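Long-range contact in ESX secretion system protein YukD (Bacillus subtilis, PDB 2BPS), which is required for secretion of YukE and is probably a component or regulator of the ESX/ESAT-6-like secretion system: residues L11-L21 with I35-P46. Numbering follows the deposited sequence.
Sequences LKHYNGSVFDL and IAWQAQSVSMPP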
ATOM      1  N   LEU A  11       5.886   4.508  -4.652  1.00 42.59           N
ATOM      2  CA  LEU A  11       6.930   3.570  -5.045  1.00 43.66           C
ATOM      3  C   LEU A  11       8.299   4.251  -5.016  1.00 45.57           C
ATOM      4  O   LEU A  11       9.128   4.061  -5.910  1.00 45.78           O
ATOM      5  CB  LEU A  11       6.649   3.029  -6.448  1.00 42.77           C
ATOM      6  CG  LEU A  11       5.367   2.205  -6.575  1.00 43.05           C
ATOM      7  CD1 LEU A  11       5.078   1.931  -8.032  1.00 43.30           C
ATOM      8  CD2 LEU A  11       5.513   0.908  -5.806  1.00 42.34           C
ATOM      9  N   LYS A  12       8.527   5.045  -3.976  1.00 46.53           N
ATOM     10  CA  LYS A  12       9.786   5.755  -3.797  1.00 47.16           C
ATOM     11  C   LYS A  12      10.987   4.812  -3.960  1.00 46.75           C
ATOM     12  O   LYS A  12      11.931   5.119  -4.681  1.00 44.48           O
ATOM     13  CB  LYS A  12       9.801   6.395  -2.403  1.00 48.97           C
ATOM     14  CG  LYS A  12      11.057   7.171  -2.059  1.00 53.98           C
ATOM     15  CD  LYS A  12      11.071   7.609  -0.582  1.00 59.86           C
ATOM     16  CE  LYS A  12       9.939   8.598  -0.228  1.00 62.90           C
ATOM     17  NZ  LYS A  12      10.038   9.943  -0.901  1.00 64.36           N
ATOM     18  N   HIS A  13      10.925   3.662  -3.288  1.00 47.60           N
ATOM     19  CA  HIS A  13      11.993   2.658  -3.306  1.00 47.79           C
ATOM     20  C   HIS A  13      12.040   1.807  -4.568  1.00 48.03           C
ATOM     21  O   HIS A  13      12.631   0.726  -4.570  1.00 49.20           O
ATOM     22  CB  HIS A  13      11.864   1.728  -2.093  1.00 48.61           C
ATOM     23  CG  HIS A  13      11.930   2.437  -0.779  1.00 51.15           C
ATOM     24  ND1 HIS A  13      11.476   1.872   0.396  1.00 52.28           N
ATOM     25  CD2 HIS A  13      12.364   3.679  -0.457  1.00 50.56           C
ATOM     26  CE1 HIS A  13      11.623   2.739   1.382  1.00 52.19           C
ATOM     27  NE2 HIS A  13      12.158   3.843   0.891  1.00 51.92           N
ATOM     28  N   TYR A  14      11.401   2.267  -5.634  1.00 47.39           N
ATOM     29  CA  TYR A  14      11.416   1.517  -6.880  1.00 47.51           C
ATOM     30  C   TYR A  14      11.542   2.487  -8.051  1.00 49.21           C
ATOM     31  O   TYR A  14      12.496   3.263  -8.095  1.00 50.86           O
ATOM     32  CB  TYR A  14      10.162   0.651  -6.981  1.00 44.90           C
ATOM     33  CG  TYR A  14      10.097  -0.409  -5.901  1.00 42.59           C
ATOM     34  CD1 TYR A  14       9.704  -0.094  -4.599  1.00 42.21           C
ATOM     35  CD2 TYR A  14      10.481  -1.715  -6.164  1.00 43.05           C
ATOM     36  CE1 TYR A  14       9.701  -1.065  -3.583  1.00 40.82           C
ATOM     37  CE2 TYR A  14      10.481  -2.692  -5.159  1.00 41.87           C
ATOM     38  CZ  TYR A  14      10.094  -2.355  -3.876  1.00 41.00           C
ATOM     39  OH  TYR A  14      10.124  -3.300  -2.884  1.00 41.48           O
ATOM     40  N   ASN A  15      10.610   2.476  -9.000  1.00 50.05           N
ATOM     41  CA  ASN A  15      10.730   3.410 -10.120  1.00 51.13           C
ATOM     42  C   ASN A  15      10.402   4.839  -9.683  1.00 50.77           C
ATOM     43  O   ASN A  15      10.529   5.778 -10.465  1.00 50.63           O
ATOM     44  CB  ASN A  15       9.827   3.006 -11.287  1.00 52.42           C
ATOM     45  CG  ASN A  15       8.360   3.075 -10.934  1.00 54.27           C
ATOM     46  OD1 ASN A  15       7.975   3.686  -9.926  1.00 54.57           O
ATOM     47  ND2 ASN A  15       7.521   2.462 -11.772  1.00 55.52           N
ATOM     48  N   GLY A  16       9.966   4.983  -8.432  1.00 51.40           N
ATOM     49  CA  GLY A  16       9.650   6.290  -7.871  1.00 50.19           C
ATOM     50  C   GLY A  16       8.314   6.941  -8.198  1.00 49.17           C
ATOM     51  O   GLY A  16       8.122   8.125  -7.896  1.00 49.82           O
ATOM     52  N   SER A  17       7.382   6.208  -8.801  1.00 46.75           N
ATOM     53  CA  SER A  17       6.098   6.821  -9.129  1.00 45.57           C
ATOM     54  C   SER A  17       5.146   6.909  -7.926  1.00 44.89           C
ATOM     55  O   SER A  17       5.442   6.407  -6.836  1.00 45.54           O
ATOM     56  CB  SER A  17       5.436   6.081 -10.298  1.00 45.05           C
ATOM     57  OG  SER A  17       5.478   4.680 -10.116  1.00 46.68           O
ATOM     58  N   VAL A  18       4.008   7.560  -8.124  1.00 42.03           N
ATOM     59  CA  VAL A  18       3.036   7.726  -7.056  1.00 40.55           C
ATOM     60  C   VAL A  18       1.627   7.777  -7.615  1.00 41.52           C
ATOM     61  O   VAL A  18       1.326   8.636  -8.438  1.00 42.70           O
ATOM     62  CB  VAL A  18       3.273   9.036  -6.311  1.00 38.12           C
ATOM     63  CG1 VAL A  18       2.160   9.278  -5.322  1.00 36.85           C
ATOM     64  CG2 VAL A  18       4.608   8.999  -5.629  1.00 37.50           C
ATOM     65  N   PHE A  19       0.758   6.875  -7.174  1.00 40.25           N
ATOM     66  CA  PHE A  19      -0.608   6.896  -7.669  1.00 40.11           C
ATOM     67  C   PHE A  19      -1.615   6.788  -6.537  1.00 40.18           C
ATOM     68  O   PHE A  19      -1.264   6.400  -5.432  1.00 40.33           O
ATOM     69  CB  PHE A  19      -0.830   5.767  -8.665  1.00 39.17           C
ATOM     70  CG  PHE A  19      -0.708   4.408  -8.069  1.00 39.28           C
ATOM     71  CD1 PHE A  19       0.534   3.888  -7.744  1.00 38.74           C
ATOM     72  CD2 PHE A  19      -1.841   3.638  -7.834  1.00 38.77           C
ATOM     73  CE1 PHE A  19       0.649   2.609  -7.193  1.00 39.86           C
ATOM     74  CE2 PHE A  19      -1.734   2.362  -7.282  1.00 39.39           C
ATOM     75  CZ  PHE A  19      -0.487   1.846  -6.962  1.00 38.08           C
ATOM     76  N   ASP A  20      -2.863   7.154  -6.815  1.00 40.69           N
ATOM     77  CA  ASP A  20      -3.918   7.071  -5.814  1.00 42.71           C
ATOM     78  C   ASP A  20      -4.742   5.809  -6.053  1.00 44.10           C
ATOM     79  O   ASP A  20      -4.913   5.368  -7.194  1.00 45.36           O
ATOM     80  CB  ASP A  20      -4.805   8.321  -5.853  1.00 41.88           C
ATOM     81  CG  ASP A  20      -4.107   9.541  -5.273  1.00 43.34           C
ATOM     82  OD1 ASP A  20      -3.090   9.353  -4.570  1.00 42.62           O
ATOM     83  OD2 ASP A  20      -4.569  10.682  -5.501  1.00 43.66           O
ATOM     84  N   LEU A  21      -5.256   5.231  -4.974  1.00 44.83           N
ATOM     85  CA  LEU A  21      -6.019   3.991  -5.065  1.00 44.87           C
ATOM     86  C   LEU A  21      -7.219   3.966  -4.124  1.00 45.09           C
ATOM     87  O   LEU A  21      -7.145   4.467  -3.007  1.00 46.57           O
ATOM     88  CB  LEU A  21      -5.074   2.823  -4.734  1.00 43.80           C
ATOM     89  CG  LEU A  21      -5.359   1.328  -4.914  1.00 41.91           C
ATOM     90  CD1 LEU A  21      -5.338   0.640  -3.555  1.00 39.97           C
ATOM     91  CD2 LEU A  21      -6.660   1.127  -5.644  1.00 41.67           C
ATOM     92  N   ILE A  35      -1.633  -4.678  -6.875  1.00 42.88           N
ATOM     93  CA  ILE A  35      -2.188  -3.620  -7.691  1.00 42.84           C
ATOM     94  C   ILE A  35      -1.094  -2.692  -8.201  1.00 43.60           C
ATOM     95  O   ILE A  35      -1.066  -2.340  -9.382  1.00 42.44           O
ATOM     96  CB  ILE A  35      -3.207  -2.804  -6.881  1.00 42.87           C
ATOM     97  CG1 ILE A  35      -4.341  -3.729  -6.425  1.00 42.21           C
ATOM     98  CG2 ILE A  35      -3.735  -1.643  -7.710  1.00 41.19           C
ATOM     99  CD1 ILE A  35      -5.448  -3.022  -5.698  1.00 41.69           C
ATOM    100  N   ALA A  36      -0.190  -2.302  -7.311  1.00 44.38           N
ATOM    101  CA  ALA A  36       0.895  -1.412  -7.687  1.00 45.29           C
ATOM    102  C   ALA A  36       1.647  -1.949  -8.893  1.00 46.75           C
ATOM    103  O   ALA A  36       1.870  -1.225  -9.859  1.00 46.71           O
ATOM    104  CB  ALA A  36       1.838  -1.236  -6.529  1.00 45.08           C
ATOM    105  N   TRP A  37       2.030  -3.221  -8.843  1.00 49.66           N
ATOM    106  CA  TRP A  37       2.772  -3.832  -9.944  1.00 51.11           C
ATOM    107  C   TRP A  37       1.979  -3.960 -11.238  1.00 51.39           C
ATOM    108  O   TRP A  37       2.544  -3.804 -12.315  1.00 51.36           O
ATOM    109  CB  TRP A  37       3.362  -5.183  -9.506  1.00 51.49           C
ATOM    110  CG  TRP A  37       4.845  -5.073  -9.148  1.00 53.37           C
ATOM    111  CD1 TRP A  37       5.907  -5.536  -9.885  1.00 54.39           C
ATOM    112  CD2 TRP A  37       5.420  -4.349  -8.046  1.00 53.56           C
ATOM    113  NE1 TRP A  37       7.098  -5.136  -9.319  1.00 53.74           N
ATOM    114  CE2 TRP A  37       6.831  -4.411  -8.190  1.00 53.46           C
ATOM    115  CE3 TRP A  37       4.884  -3.652  -6.955  1.00 53.40           C
ATOM    116  CZ2 TRP A  37       7.709  -3.799  -7.286  1.00 53.48           C
ATOM    117  CZ3 TRP A  37       5.763  -3.041  -6.051  1.00 54.20           C
ATOM    118  CH2 TRP A  37       7.161  -3.122  -6.228  1.00 54.17           C
ATOM    119  N   GLN A  38       0.676  -4.221 -11.134  1.00 53.35           N
ATOM    120  CA  GLN A  38      -0.188  -4.329 -12.312  1.00 54.24           C
ATOM    121  C   GLN A  38      -0.276  -2.945 -12.964  1.00 54.82           C
ATOM    122  O   GLN A  38       0.033  -2.773 -14.133  1.00 54.49           O
ATOM    123  CB  GLN A  38      -1.604  -4.802 -11.921  1.00 54.97           C
ATOM    124  CG  GLN A  38      -1.731  -6.273 -11.454  1.00 57.73           C
ATOM    125  CD  GLN A  38      -3.176  -6.699 -11.044  1.00 59.98           C
ATOM    126  OE1 GLN A  38      -4.149  -6.444 -11.764  1.00 60.91           O
ATOM    127  NE2 GLN A  38      -3.300  -7.369  -9.895  1.00 59.55           N
ATOM    128  N   ALA A  39      -0.671  -1.952 -12.181  1.00 56.90           N
ATOM    129  CA  ALA A  39      -0.833  -0.583 -12.665  1.00 58.89           C
ATOM    130  C   ALA A  39       0.406   0.158 -13.187  1.00 60.51           C
ATOM    131  O   ALA A  39       0.325   0.848 -14.204  1.00 59.70           O
ATOM    132  CB  ALA A  39      -1.502   0.257 -11.576  1.00 57.52           C
ATOM    133  N   GLN A  40       1.540   0.039 -12.499  1.00 63.40           N
ATOM    134  CA  GLN A  40       2.744   0.754 -12.909  1.00 66.45           C
ATOM    135  C   GLN A  40       3.776  -0.065 -13.663  1.00 69.11           C
ATOM    136  O   GLN A  40       3.717  -1.297 -13.696  1.00 69.49           O
ATOM    137  CB  GLN A  40       3.404   1.412 -11.697  1.00 67.04           C
ATOM    138  CG  GLN A  40       3.389   2.949 -11.724  1.00 69.38           C
ATOM    139  CD  GLN A  40       2.008   3.564 -11.459  1.00 69.85           C
ATOM    140  OE1 GLN A  40       1.015   3.227 -12.110  1.00 70.06           O
ATOM    141  NE2 GLN A  40       1.954   4.484 -10.505  1.00 70.54           N
ATOM    142  N   SER A  41       4.723   0.645 -14.273  1.00 72.15           N
ATOM    143  CA  SER A  41       5.794   0.028 -15.057  1.00 75.85           C
ATOM    144  C   SER A  41       6.971  -0.283 -14.155  1.00 77.43           C
ATOM    145  O   SER A  41       8.082   0.218 -14.357  1.00 77.74           O
ATOM    146  CB  SER A  41       6.253   0.982 -16.158  1.00 76.64           C
ATOM    147  OG  SER A  41       5.157   1.422 -16.938  1.00 79.18           O
ATOM    148  N   VAL A  42       6.728  -1.123 -13.165  1.00 79.17           N
ATOM    149  CA  VAL A  42       7.761  -1.456 -12.211  1.00 80.59           C
ATOM    150  C   VAL A  42       8.608  -2.663 -12.600  1.00 81.85           C
ATOM    151  O   VAL A  42       8.307  -3.813 -12.265  1.00 81.92           O
ATOM    152  CB  VAL A  42       7.122  -1.649 -10.837  1.00 79.99           C
ATOM    153  CG1 VAL A  42       5.970  -2.606 -10.957  1.00 80.81           C
ATOM    154  CG2 VAL A  42       8.135  -2.120  -9.846  1.00 78.92           C
ATOM    155  N   SER A  43       9.680  -2.378 -13.324  1.00 83.17           N
ATOM    156  CA  SER A  43      10.611  -3.403 -13.762  1.00 85.72           C
ATOM    157  C   SER A  43      11.528  -3.644 -12.574  1.00 87.00           C
ATOM    158  O   SER A  43      12.675  -3.191 -12.583  1.00 88.24           O
ATOM    159  CB  SER A  43      11.425  -2.877 -14.956  1.00 87.07           C
ATOM    160  OG  SER A  43      12.374  -3.822 -15.431  1.00 88.26           O
ATOM    161  N   MET A  44      11.042  -4.344 -11.548  1.00 87.60           N
ATOM    162  CA  MET A  44      11.882  -4.559 -10.373  1.00 86.93           C
ATOM    163  C   MET A  44      12.266  -5.990 -10.002  1.00 85.27           C
ATOM    164  O   MET A  44      13.384  -6.401 -10.300  1.00 85.85           O
ATOM    165  CB  MET A  44      11.289  -3.840  -9.161  1.00 88.97           C
ATOM    166  CG  MET A  44      11.028  -2.337  -9.367  1.00 92.37           C
ATOM    167  SD  MET A  44      12.275  -1.341 -10.245  1.00 95.42           S
ATOM    168  CE  MET A  44      11.238  -0.520 -11.578  1.00 95.03           C
ATOM    169  N   PRO A  45      11.380  -6.778  -9.357  1.00 83.29           N
ATOM    170  CA  PRO A  45      10.012  -6.708  -8.838  1.00 82.31           C
ATOM    171  C   PRO A  45       9.939  -6.221  -7.377  1.00 81.40           C
ATOM    172  O   PRO A  45      10.841  -5.534  -6.906  1.00 81.07           O
ATOM    173  CB  PRO A  45       9.562  -8.150  -8.975  1.00 83.03           C
ATOM    174  CG  PRO A  45      10.756  -8.862  -8.477  1.00 81.71           C
ATOM    175  CD  PRO A  45      11.881  -8.161  -9.216  1.00 82.60           C
ATOM    176  N   PRO A  46       8.866  -6.579  -6.636  1.00 80.31           N
ATOM    177  CA  PRO A  46       8.780  -6.122  -5.247  1.00 79.61           C
ATOM    178  C   PRO A  46       9.655  -6.932  -4.310  1.00 78.88           C
ATOM    179  O   PRO A  46      10.036  -8.056  -4.621  1.00 78.89           O
ATOM    180  CB  PRO A  46       7.305  -6.293  -4.929  1.00 79.23           C
ATOM    181  CG  PRO A  46       6.984  -7.536  -5.652  1.00 79.47           C
ATOM    182  CD  PRO A  46       7.630  -7.295  -7.000  1.00 79.45           C
TER
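Tyr14 and Trp37 form a T-shaped (edge-to-face) pair: the six-membered ring of Trp37 turns its edge to one face of the tyrosine, the centroids 5.0 Å apart and the planes at 87°. CH2 of Trp37 makes the closest approach, 3.5 Å from CE2 of Tyr14, off-centre toward the rim. With CG anti to its carbonyl carbon (chi1 -64°), Tyr14 swings its ring toward the loop beyond the helix, where CB of Met44 lies at the ring's edge, in its plane. The indole itself lies between CG1 of Val42 on one face and CD of Pro46 on the other, both offset toward the rim. OH of Tyr14 is hydrogen-bonded to Leu81 O and Arg47 N. Cut back to an alanine here, the side chain would probably leave the Trp37 edge without the aromatic face it meets, and those two backbone groups without their phenol partner.

Apolar contacts run on from the turn along the strand. Leu11 CD2 sits 4.0 Å from Trp37 CZ3, and its CD1 lies against CB of Gln40. Phe19 CZ reaches Ala36 CB at 3.9 Å. Farther on, Leu21 CD1 meets Ile35 CD1 at 4.2 Å.

Polar contact is slight. Asn15 ND2 gives a weak bond to Ser41 O (3.5 Å), while OD1 closes an Asx turn, accepting from Ser17 N at 2.8 Å and from Ser17 OG on the same face of the amide plane.

Helix 31-39 and its following loop thus pack against edge strand 18-24 and the turn leading from strand 4-10, the N-terminal beta-hairpin and helix of the ubiquitin-like beta-grasp fold.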